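Local coordinates for protein putative N-acetylmuramoyl-L-alanine amidase,autolysin cwp6 (Peptoclostridium difficile, PDB 5J72) that probably cleaves the amide bond between N-acetylmuramic acid and L-alanine in peptidoglycan, and carries cell-wall-binding modules, at residues Ser206-Ile211 with Ser223-Ala228. Numbering follows the deposited sequence.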
ATOM      1  N   SER A 206      18.242   1.128 -25.431  1.00 18.78           N
ATOM      2  CA  SER A 206      18.186   0.704 -26.856  1.00 22.19           C
ATOM      3  C   SER A 206      16.719   0.756 -27.299  1.00 23.73           C
ATOM      4  O   SER A 206      16.434   0.870 -28.491  1.00 21.69           O
ATOM      5  CB  SER A 206      18.564  -0.782 -26.969  1.00 25.80           C
ATOM      6  OG  SER A 206      19.948  -0.922 -26.785  1.00 36.32           O
ATOM      7  N   ASP A 207      15.768   0.648 -26.343  1.00 19.87           N
ATOM      8  CA  ASP A 207      14.346   0.553 -26.734  1.00 21.64           C
ATOM      9  C   ASP A 207      13.445   1.294 -25.785  1.00 21.66           C
ATOM     10  O   ASP A 207      13.653   1.225 -24.559  1.00 21.08           O
ATOM     11  CB  ASP A 207      13.931  -0.956 -26.688  1.00 23.25           C
ATOM     12  CG  ASP A 207      14.575  -1.830 -27.744  1.00 33.55           C
ATOM     13  OD1 ASP A 207      15.672  -2.351 -27.492  1.00 37.00           O
ATOM     14  OD2 ASP A 207      13.978  -1.981 -28.838  1.00 37.18           O
ATOM     15  N   VAL A 208      12.468   2.017 -26.293  1.00 19.19           N
ATOM     16  CA  VAL A 208      11.446   2.660 -25.470  1.00 17.92           C
ATOM     17  C   VAL A 208      10.100   1.971 -25.840  1.00 23.33           C
ATOM     18  O   VAL A 208       9.796   1.741 -27.040  1.00 23.15           O
ATOM     19  CB  VAL A 208      11.396   4.205 -25.686  1.00 18.89           C
ATOM     20  CG1 VAL A 208      10.105   4.789 -25.172  1.00 21.36           C
ATOM     21  CG2 VAL A 208      12.569   4.872 -24.975  1.00 20.70           C
ATOM     22  N   ILE A 209       9.299   1.626 -24.812  1.00 18.73           N
ATOM     23  CA  ILE A 209       8.029   0.938 -25.033  1.00 19.35           C
ATOM     24  C   ILE A 209       6.992   1.929 -24.525  1.00 22.60           C
ATOM     25  O   ILE A 209       6.920   2.325 -23.339  1.00 20.88           O
ATOM     26  CB  ILE A 209       7.956  -0.446 -24.313  1.00 18.56           C
ATOM     27  CG1 ILE A 209       9.022  -1.387 -24.824  1.00 23.46           C
ATOM     28  CG2 ILE A 209       6.546  -1.086 -24.485  1.00 22.85           C
ATOM     29  CD1 ILE A 209      10.391  -1.284 -24.011  1.00 24.14           C
ATOM     30  N   ILE A 210       6.174   2.407 -25.462  1.00 20.26           N
ATOM     31  CA  ILE A 210       5.121   3.335 -25.130  1.00 23.19           C
ATOM     32  C   ILE A 210       3.818   2.552 -24.850  1.00 24.30           C
ATOM     33  O   ILE A 210       3.476   1.640 -25.599  1.00 25.22           O
ATOM     34  CB  ILE A 210       4.855   4.315 -26.291  1.00 29.80           C
ATOM     35  CG1 ILE A 210       6.056   5.289 -26.436  1.00 34.38           C
ATOM     36  CG2 ILE A 210       3.572   5.047 -25.995  1.00 28.90           C
ATOM     37  CD1 ILE A 210       6.042   5.978 -27.771  1.00 43.05           C
ATOM     38  N   ILE A 211       3.149   2.893 -23.762  1.00 26.10           N
ATOM     39  CA  ILE A 211       1.877   2.247 -23.401  1.00 29.81           C
ATOM     40  C   ILE A 211       0.812   3.281 -23.740  1.00 32.01           C
ATOM     41  O   ILE A 211       0.848   4.388 -23.205  1.00 32.92           O
ATOM     42  CB  ILE A 211       1.838   1.872 -21.912  1.00 28.26           C
ATOM     43  CG1 ILE A 211       2.970   0.874 -21.582  1.00 24.82           C
ATOM     44  CG2 ILE A 211       0.395   1.281 -21.533  1.00 23.52           C
ATOM     45  CD1 ILE A 211       2.995  -0.351 -22.463  1.00 20.93           C
ATOM     46  N   SER A 223       8.901  11.635 -31.776  1.00 32.42           N
ATOM     47  CA  SER A 223      10.086  12.293 -32.333  1.00 32.89           C
ATOM     48  C   SER A 223      10.883  12.928 -31.295  1.00 30.68           C
ATOM     49  O   SER A 223      12.110  12.893 -31.412  1.00 31.62           O
ATOM     50  CB  SER A 223       9.713  13.353 -33.379  1.00 39.32           C
ATOM     51  OG  SER A 223       8.849  12.729 -34.314  1.00 46.69           O
ATOM     52  N   GLN A 224      10.284  13.517 -30.270  1.00 28.62           N
ATOM     53  CA  GLN A 224      11.158  14.136 -29.260  1.00 29.09           C
ATOM     54  C   GLN A 224      11.940  13.052 -28.450  1.00 25.50           C
ATOM     55  O   GLN A 224      13.053  13.299 -28.009  1.00 26.11           O
ATOM     56  CB  GLN A 224      10.386  15.004 -28.278  1.00 32.00           C
ATOM     57  CG  GLN A 224       9.825  16.245 -28.935  1.00 38.50           C
ATOM     58  CD  GLN A 224       9.382  17.252 -27.887  1.00 45.83           C
ATOM     59  OE1 GLN A 224       9.667  17.142 -26.705  1.00 42.75           O
ATOM     60  NE2 GLN A 224       8.641  18.269 -28.313  1.00 52.34           N
ATOM     61  N   ILE A 225      11.349  11.867 -28.290  1.00 25.60           N
ATOM     62  CA  ILE A 225      12.063  10.807 -27.573  1.00 23.51           C
ATOM     63  C   ILE A 225      13.263  10.407 -28.441  1.00 25.43           C
ATOM     64  O   ILE A 225      14.371  10.315 -27.924  1.00 26.60           O
ATOM     65  CB  ILE A 225      11.097   9.620 -27.406  1.00 24.17           C
ATOM     66  CG1 ILE A 225      10.025   9.998 -26.293  1.00 25.09           C
ATOM     67  CG2 ILE A 225      11.880   8.322 -27.019  1.00 21.01           C
ATOM     68  CD1 ILE A 225       8.909   8.957 -26.258  1.00 24.72           C
ATOM     69  N   LYS A 226      13.048  10.181 -29.749  1.00 23.07           N
ATOM     70  CA  LYS A 226      14.205   9.752 -30.589  1.00 28.24           C
ATOM     71  C   LYS A 226      15.250  10.861 -30.712  1.00 29.03           C
ATOM     72  O   LYS A 226      16.426  10.573 -30.976  1.00 28.48           O
ATOM     73  CB  LYS A 226      13.726   9.315 -31.970  1.00 25.60           C
ATOM     74  CG  LYS A 226      12.919   8.043 -31.869  1.00 26.62           C
ATOM     75  CD  LYS A 226      12.321   7.720 -33.231  1.00 35.69           C
ATOM     76  CE  LYS A 226      12.143   6.242 -33.337  1.00 45.93           C
ATOM     77  NZ  LYS A 226      11.111   5.874 -34.333  1.00 56.63           N
ATOM     78  N   SER A 227      14.862  12.126 -30.526  1.00 27.49           N
ATOM     79  CA  SER A 227      15.872  13.182 -30.582  1.00 28.76           C
ATOM     80  C   SER A 227      16.689  13.107 -29.377  1.00 28.70           C
ATOM     81  O   SER A 227      17.859  13.487 -29.409  1.00 29.85           O
ATOM     82  CB  SER A 227      15.239  14.568 -30.617  1.00 30.80           C
ATOM     83  OG  SER A 227      14.784  14.748 -31.941  1.00 42.86           O
ATOM     84  N   ALA A 228      16.118  12.639 -28.288  1.00 26.76           N
ATOM     85  CA  ALA A 228      16.920  12.522 -27.082  1.00 26.30           C
ATOM     86  C   ALA A 228      17.866  11.352 -27.207  1.00 26.71           C
ATOM     87  O   ALA A 228      19.060  11.519 -26.948  1.00 26.32           O
ATOM     88  CB  ALA A 228      16.017  12.333 -25.843  1.00 28.35           C
TER
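The carbonyl O of Q224 is gripped by two backbone amides, A228 N at 3.1 Å and, more weakly, S227 N at 3.3 Å, in the last turn of helix 219-228, which presents I225 to V208 and I210 on the neighbouring strand. Contact across the gap is wholly apolar. Methyl CG2 of I225 lies 4.1 Å from V208 CG2, the two side chains crossing obliquely. A chi1 of -74° sets I225 CG1 beside the backbone N and leaves CG2 anti to it; the CG1 arm is extended (chi2 170°) and brings CD1 end-on to the flank of I210 CD1, a loose contact at 4.4 Å. One branched isoleucine thus serves two strand residues. These belong to a beta-alpha-beta unit of a CWB2 module: strand 207-211, an inner strand of a four-stranded parallel sheet, leads through the helix to edge strand 232-236. V208 and I210, two apart, face the helix, where beta-branched residues suit both the extended backbone and a buried, apolar interface. L200 of helix 194-203 also touches V208, and V217 and V233 touch I210, while I225 meets I192. The amide of Q224 faces another way, its OE1 accepting a hydrogen bond from I192 N.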